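Side-chain contacts in N-acyl-D-glutamate deacylase (Bordetella bronchiseptica, PDB 3GIP), which probably hydrolyses the acyl amide bond of N-acyl-D-glutamate at a zinc-containing active site, releasing D-glutamate and the acyl group as a carboxylate: residues A[266-269]-A[270-273]; A[326-329]-A[330-333]; A[374-377]-A[378-382]. All coordinates share one frame; numbering follows the deposited sequence.

From the N terminus, the chain first meets contact 1 (266-273), in the last turns of helix 260-272, which links strands 243-246 and 277-281 of the barrel. Contact 2 (326-333) follows after strand 277-281 and before strand 360-362, where the loop after helix 318-325 turns into helix 329-336. Contact 3 (374-382) begins helix 376-391 and lies closest of the three to the centre of the chain, with R376 reaching toward the zinc site. The contacts come in series, neither nesting nor crossing, and each is local, closing no long loop. Contact centres lie about 30 Å from contact 3 to either of the others, and 44 Å between contacts 1 and 2.

Contact 1: residues A[266-269]-A[270-273]; sequences NIDR and AREQ
D268 and R271 form an i to i+3 salt bridge on the last turns of helix 260-272, the helix of a beta-alpha-beta unit in the TIM-barrel fold of the amidohydrolases. The two side chains run alongside each other in one direction. R271 NE donates to D268 OD1 at 2.8 Å, almost straight at 171°, and R271 NH2 adds a weak bond of 3.4 Å to the same OD1. The oxygen sits at the guanidinium edge, in its plane, but is itself met on its anti side, with the donor NE well out of the carboxylate plane and the two flat groups turned 60° apart. R271 places CG between its backbone N and carbonyl carbon (chi1 67°), and from there the extended chain runs back along the helix to the aspartate. An arginine suits this place because its aliphatic part can cover the backbone, CG lying 3.4 Å from D268 O, before the charge is reached.

The backbone is regular here, A270 N bonding N266 O and E272 N bonding D268 O, both at 3.0 Å. Toward the end it relaxes: Q273 N reaches R269 O only weakly.

H357 NE2 also bonds D268 OD1, and R271 packs on H357 and P358. Small A270 and amide-bearing N266 face L234 of helix 226-240, where N266 ND2 bonds E231, while I267 rests on V277 of strand 277-281.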
loop_
_atom_site.group_PDB
_atom_site.type_symbol
_atom_site.label_atom_id
_atom_site.label_comp_id
_atom_site.label_asym_id
_atom_site.label_seq_id
_atom_site.Cartn_x
_atom_site.Cartn_y
_atom_site.Cartn_z
ATOM N N ASN A 266 18.806 -12.929 -1.058
ATOM C CA ASN A 266 19.577 -11.787 -0.578
ATOM C C ASN A 266 18.852 -11.189 0.621
ATOM O O ASN A 266 19.466 -10.839 1.632
ATOM C CB ASN A 266 19.708 -10.752 -1.696
ATOM C CG ASN A 266 20.841 -9.777 -1.459
ATOM O OD1 ASN A 266 21.537 -9.847 -0.447
ATOM N ND2 ASN A 266 21.035 -8.859 -2.401
ATOM N N ILE A 267 17.534 -11.080 0.501
ATOM C CA ILE A 267 16.707 -10.553 1.578
ATOM C C ILE A 267 16.875 -11.442 2.809
ATOM O O ILE A 267 17.015 -10.950 3.929
ATOM C CB ILE A 267 15.228 -10.511 1.137
ATOM C CG1 ILE A 267 15.040 -9.363 0.139
ATOM C CG2 ILE A 267 14.310 -10.365 2.342
ATOM C CD1 ILE A 267 13.664 -9.295 -0.495
ATOM N N ASP A 268 16.878 -12.754 2.599
ATOM C CA ASP A 268 17.048 -13.685 3.707
ATOM C C ASP A 268 18.407 -13.518 4.375
ATOM O O ASP A 268 18.508 -13.579 5.598
ATOM C CB ASP A 268 16.874 -15.129 3.227
ATOM C CG ASP A 268 15.421 -15.487 2.976
ATOM O OD1 ASP A 268 14.532 -14.729 3.423
ATOM O OD2 ASP A 268 15.163 -16.536 2.349
ATOM N N ARG A 269 19.454 -13.306 3.582
ATOM C CA ARG A 269 20.784 -13.126 4.155
ATOM C C ARG A 269 20.816 -11.878 5.030
ATOM O O ARG A 269 21.469 -11.857 6.075
ATOM C CB ARG A 269 21.847 -13.018 3.056
ATOM C CG ARG A 269 22.129 -14.330 2.332
ATOM C CD ARG A 269 23.420 -14.258 1.517
ATOM N NE ARG A 269 23.310 -13.402 0.337
ATOM C CZ ARG A 269 22.677 -13.741 -0.783
ATOM N NH1 ARG A 269 22.090 -14.926 -0.884
ATOM N NH2 ARG A 269 22.638 -12.899 -1.806
ATOM N N ALA A 270 20.099 -10.843 4.606
ATOM C CA ALA A 270 20.056 -9.594 5.359
ATOM C C ALA A 270 19.301 -9.731 6.678
ATOM O O ALA A 270 19.752 -9.228 7.710
ATOM C CB ALA A 270 19.423 -8.494 4.513
ATOM N N ARG A 271 18.155 -10.407 6.656
ATOM C CA ARG A 271 17.374 -10.557 7.878
ATOM C C ARG A 271 18.009 -11.550 8.845
ATOM O O ARG A 271 17.775 -11.482 10.050
ATOM C CB ARG A 271 15.913 -10.930 7.554
ATOM C CG ARG A 271 15.655 -12.295 6.936
ATOM C CD ARG A 271 14.298 -12.275 6.217
ATOM N NE ARG A 271 13.818 -13.602 5.831
ATOM C CZ ARG A 271 13.108 -14.403 6.621
ATOM N NH1 ARG A 271 12.784 -14.014 7.851
ATOM N NH2 ARG A 271 12.717 -15.595 6.176
ATOM N N GLU A 272 18.821 -12.461 8.318
ATOM C CA GLU A 272 19.520 -13.431 9.156
ATOM C C GLU A 272 20.566 -12.667 9.960
ATOM O O GLU A 272 20.880 -13.025 11.097
ATOM C CB GLU A 272 20.213 -14.488 8.289
ATOM C CG GLU A 272 19.284 -15.552 7.732
ATOM C CD GLU A 272 19.918 -16.353 6.610
ATOM O OE1 GLU A 272 21.165 -16.377 6.513
ATOM O OE2 GLU A 272 19.169 -16.970 5.826
ATOM N N GLN A 273 21.090 -11.604 9.354
ATOM C CA GLN A 273 22.111 -10.762 9.972
ATOM C C GLN A 273 21.540 -9.769 10.981
ATOM O O GLN A 273 22.290 -9.023 11.610
ATOM C CB GLN A 273 22.882 -9.997 8.894
ATOM C CG GLN A 273 23.650 -10.879 7.924
ATOM C CD GLN A 273 24.261 -10.089 6.778
ATOM O OE1 GLN A 273 23.547 -9.488 5.972
ATOM N NE2 GLN A 273 25.587 -10.083 6.704
#

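Contact 2: residues A[326-329]-A[330-333]; sequences GCDK and TTAA
D328 caps the N terminus of helix 329-336, gripping T331 with one carboxylate oxygen. D328 OD1 accepts from T331 N at 2.7 Å, nearly along its own C-O axis, and from T331 OG1 at 2.8 Å, this time from above the carboxylate plane. The two side chains cross at about a right angle. Two donors thus grip the single oxygen OD1, and the positive end of the helix dipole may favour the ionised form of the aspartate. A chi1 of 57° folds the D328 carboxylate back over the first turn of the helix. Threonine fits the partner position because its hydroxyl, at a chi1 of -65°, is held close to its own amide, letting both converge on the same acceptor.

The packing is close beneath the cap as well. C327 points its CB at the helix, where CB meets T331 CG2 at 4.0 Å and SG meets A332 CB at 3.9 Å, small groups that fit closely against the first turn. Regular helix bonding starts at once, with A332 N to D328 O at 3.0 Å and A333 N to K329 O at 2.8 Å.

Against the doubly bonded OD1 and the packed cysteine stands G326, which is exposed and makes no contact with 330-333. Its positive phi suits a residue without a side chain, and it is the C-prime residue of the Schellman motif ending helix 318-325. D328, though firmly bonded, gives the cap its solvent-facing side. K329 carries its amine off to A296 O, where NZ is hydrogen-bonded.

The contact lies at the junction of two successive helices. The chain of K329 lies on L318, A319 and A322 of helix 318-325, A332 also packs on A322, and A333 touches the loop residues L291 and P293.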
loop_
_atom_site.group_PDB
_atom_site.type_symbol
_atom_site.label_atom_id
_atom_site.label_comp_id
_atom_site.label_asym_id
_atom_site.label_seq_id
_atom_site.Cartn_x
_atom_site.Cartn_y
_atom_site.Cartn_z
ATOM N N GLY A 326 -0.978 6.382 -37.265
ATOM C CA GLY A 326 0.014 6.261 -38.318
ATOM C C GLY A 326 1.423 6.641 -37.895
ATOM O O GLY A 326 2.206 7.137 -38.707
ATOM N N CYS A 327 1.748 6.416 -36.624
ATOM C CA CYS A 327 3.078 6.722 -36.096
ATOM C C CYS A 327 3.571 5.521 -35.293
ATOM O O CYS A 327 2.817 4.566 -35.082
ATOM C CB CYS A 327 3.029 7.962 -35.194
ATOM S SG CYS A 327 2.024 7.772 -33.696
ATOM N N ASP A 328 4.829 5.546 -34.857
ATOM C CA ASP A 328 5.345 4.427 -34.073
ATOM C C ASP A 328 4.855 4.537 -32.632
ATOM O O ASP A 328 4.336 5.575 -32.224
ATOM C CB ASP A 328 6.881 4.362 -34.131
ATOM C CG ASP A 328 7.549 5.640 -33.670
ATOM O OD1 ASP A 328 7.244 6.115 -32.561
ATOM O OD2 ASP A 328 8.402 6.163 -34.420
ATOM N N LYS A 329 5.004 3.462 -31.866
ATOM C CA LYS A 329 4.536 3.452 -30.488
ATOM C C LYS A 329 5.209 4.450 -29.557
ATOM O O LYS A 329 4.557 5.007 -28.676
ATOM C CB LYS A 329 4.652 2.041 -29.907
ATOM C CG LYS A 329 3.616 1.075 -30.468
ATOM C CD LYS A 329 3.714 -0.298 -29.823
ATOM C CE LYS A 329 4.964 -1.039 -30.263
ATOM N NZ LYS A 329 5.102 -2.338 -29.544
ATOM N N THR A 330 6.506 4.676 -29.736
ATOM C CA THR A 330 7.212 5.617 -28.879
ATOM C C THR A 330 6.654 7.019 -29.095
ATOM O O THR A 330 6.454 7.772 -28.140
ATOM C CB THR A 330 8.723 5.613 -29.170
ATOM O OG1 THR A 330 9.229 4.280 -29.030
ATOM C CG2 THR A 330 9.448 6.521 -28.188
ATOM N N THR A 331 6.398 7.360 -30.354
ATOM C CA THR A 331 5.844 8.664 -30.696
ATOM C C THR A 331 4.443 8.799 -30.111
ATOM O O THR A 331 4.091 9.837 -29.558
ATOM C CB THR A 331 5.778 8.846 -32.224
ATOM O OG1 THR A 331 7.111 8.867 -32.749
ATOM C CG2 THR A 331 5.070 10.146 -32.589
ATOM N N ALA A 332 3.643 7.745 -30.235
ATOM C CA ALA A 332 2.289 7.773 -29.702
ATOM C C ALA A 332 2.335 7.961 -28.188
ATOM O O ALA A 332 1.553 8.729 -27.630
ATOM C CB ALA A 332 1.556 6.477 -30.049
ATOM N N ALA A 333 3.252 7.260 -27.526
ATOM C CA ALA A 333 3.380 7.366 -26.074
ATOM C C ALA A 333 3.704 8.802 -25.674
ATOM O O ALA A 333 3.188 9.312 -24.681
ATOM C CB ALA A 333 4.471 6.418 -25.569
#

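Contact 3: residues A[374-377]-A[378-382]; sequences HPRL and WGSFT. With FMT (formic acid), chain D.
W378 lies beside L377 in the first turns of helix 376-391. The indole lies along the leucine branch, and W378 CD1 comes to 3.6 Å from L377 CG, an oblique apolar contact. W378 N also donates to P375 O at 2.9 Å. Proline suits the start of a helix, since its missing N-H costs nothing there while its carbonyl can still accept.

G379 N is the second donor to P375 O, also at 2.9 Å, which leaves that oxygen doubly held. S380 then turns back to R376: with chi1 at -68° the hydroxyl swings back to the carbonyl one turn earlier, and OG bonds R376 O at 2.8 Å. Serine suits the place because its short side chain can return a hydroxyl to the carbonyl four residues back, where the backbone bond from S380 N is weak. At F381 and T382 the helix is kinked, their amides having no bond to the turn before. F381 N bonds Q85 OE1 instead; separately, T382 OG1 is hydrogen-bonded to S449 OG.

R376 leaves in another direction. Its extended chain crosses a face of the H374 ring with CD, and NH1 bonds formate O1 at 2.8 Å, the oxygen lying at the guanidinium edge, while NH2 bonds S288 O. Y282, K250 and S288 also bind this formate. The R376 side chain lies about 7 Å from the zinc ion held by C95, H218 and H248; the formate, probably from the crystallisation liquor, may mark where a substrate carboxylate binds.

L377 packs on W81 and W378 on R80 of helix 80-83. P375 touches the loop residue W442, and S380 touches S364, so helix 80-83 and loops border the start of helix 376-391.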
loop_
_atom_site.group_PDB
_atom_site.type_symbol
_atom_site.label_atom_id
_atom_site.label_comp_id
_atom_site.label_asym_id
_atom_site.label_seq_id
_atom_site.Cartn_x
_atom_site.Cartn_y
_atom_site.Cartn_z
ATOM N N HIS A 374 -6.006 -0.118 -12.652
ATOM C CA HIS A 374 -5.638 -1.518 -12.557
ATOM C C HIS A 374 -6.593 -2.003 -11.457
ATOM O O HIS A 374 -6.771 -1.327 -10.439
ATOM C CB HIS A 374 -4.170 -1.604 -12.127
ATOM C CG HIS A 374 -3.683 -2.996 -11.872
ATOM N ND1 HIS A 374 -2.458 -3.445 -12.313
ATOM C CD2 HIS A 374 -4.233 -4.017 -11.177
ATOM C CE1 HIS A 374 -2.275 -4.687 -11.898
ATOM N NE2 HIS A 374 -3.336 -5.056 -11.207
ATOM N N PRO A 375 -7.233 -3.169 -11.651
ATOM C CA PRO A 375 -8.181 -3.736 -10.686
ATOM C C PRO A 375 -7.683 -3.954 -9.260
ATOM O O PRO A 375 -8.489 -4.133 -8.347
ATOM C CB PRO A 375 -8.628 -5.036 -11.360
ATOM C CG PRO A 375 -7.441 -5.409 -12.192
ATOM C CD PRO A 375 -7.036 -4.085 -12.787
ATOM N N ARG A 376 -6.368 -3.931 -9.070
ATOM C CA ARG A 376 -5.792 -4.117 -7.740
ATOM C C ARG A 376 -6.355 -3.068 -6.778
ATOM O O ARG A 376 -6.376 -3.265 -5.564
ATOM C CB ARG A 376 -4.267 -4.011 -7.811
ATOM C CG ARG A 376 -3.760 -2.633 -8.186
ATOM C CD ARG A 376 -2.300 -2.681 -8.592
ATOM N NE ARG A 376 -1.760 -1.341 -8.791
ATOM C CZ ARG A 376 -0.588 -1.083 -9.359
ATOM N NH1 ARG A 376 0.179 -2.074 -9.800
ATOM N NH2 ARG A 376 -0.171 0.173 -9.471
ATOM N N LEU A 377 -6.814 -1.955 -7.336
ATOM C CA LEU A 377 -7.392 -0.871 -6.548
ATOM C C LEU A 377 -8.579 -1.360 -5.721
ATOM O O LEU A 377 -8.745 -0.968 -4.562
ATOM C CB LEU A 377 -7.858 0.248 -7.487
ATOM C CG LEU A 377 -8.623 1.426 -6.880
ATOM C CD1 LEU A 377 -7.697 2.241 -5.986
ATOM C CD2 LEU A 377 -9.177 2.294 -8.008
ATOM N N TRP A 378 -9.394 -2.222 -6.323
ATOM C CA TRP A 378 -10.589 -2.748 -5.668
ATOM C C TRP A 378 -10.561 -4.215 -5.257
ATOM O O TRP A 378 -11.400 -4.641 -4.466
ATOM C CB TRP A 378 -11.814 -2.560 -6.570
ATOM C CG TRP A 378 -12.353 -1.169 -6.627
ATOM C CD1 TRP A 378 -11.854 -0.120 -7.340
ATOM C CD2 TRP A 378 -13.509 -0.676 -5.939
ATOM N NE1 TRP A 378 -12.629 0.999 -7.141
ATOM C CE2 TRP A 378 -13.651 0.685 -6.284
ATOM C CE3 TRP A 378 -14.438 -1.254 -5.062
ATOM C CZ2 TRP A 378 -14.686 1.482 -5.782
ATOM C CZ3 TRP A 378 -15.470 -0.463 -4.564
ATOM C CH2 TRP A 378 -15.583 0.893 -4.928
ATOM N N GLY A 379 -9.617 -4.996 -5.767
ATOM C CA GLY A 379 -9.649 -6.407 -5.417
ATOM C C GLY A 379 -8.433 -7.113 -4.865
ATOM O O GLY A 379 -8.454 -8.334 -4.742
ATOM N N SER A 380 -7.391 -6.376 -4.503
ATOM C CA SER A 380 -6.177 -7.004 -3.992
ATOM C C SER A 380 -6.335 -7.967 -2.816
ATOM O O SER A 380 -5.950 -9.135 -2.908
ATOM C CB SER A 380 -5.148 -5.932 -3.613
ATOM O OG SER A 380 -4.657 -5.267 -4.764
ATOM N N PHE A 381 -6.896 -7.497 -1.706
ATOM C CA PHE A 381 -7.015 -8.361 -0.535
ATOM C C PHE A 381 -7.946 -9.553 -0.695
ATOM O O PHE A 381 -7.633 -10.660 -0.249
ATOM C CB PHE A 381 -7.389 -7.515 0.688
ATOM C CG PHE A 381 -6.230 -6.731 1.234
ATOM C CD1 PHE A 381 -5.526 -7.186 2.344
ATOM C CD2 PHE A 381 -5.788 -5.581 0.585
ATOM C CE1 PHE A 381 -4.393 -6.511 2.798
ATOM C CE2 PHE A 381 -4.658 -4.899 1.025
ATOM C CZ PHE A 381 -3.958 -5.364 2.136
ATOM N N THR A 382 -9.075 -9.343 -1.352
ATOM C CA THR A 382 -10.018 -10.428 -1.556
ATOM C C THR A 382 -9.517 -11.394 -2.634
ATOM O O THR A 382 -9.896 -12.567 -2.647
ATOM C CB THR A 382 -11.391 -9.861 -1.916
ATOM O OG1 THR A 382 -11.233 -8.860 -2.927
ATOM C CG2 THR A 382 -12.036 -9.231 -0.680
HETATM C C FMT D . 3.793 -1.067 -9.797
HETATM O O1 FMT D . 2.685 -0.918 -10.250
HETATM O O2 FMT D . 4.136 -2.240 -9.256
#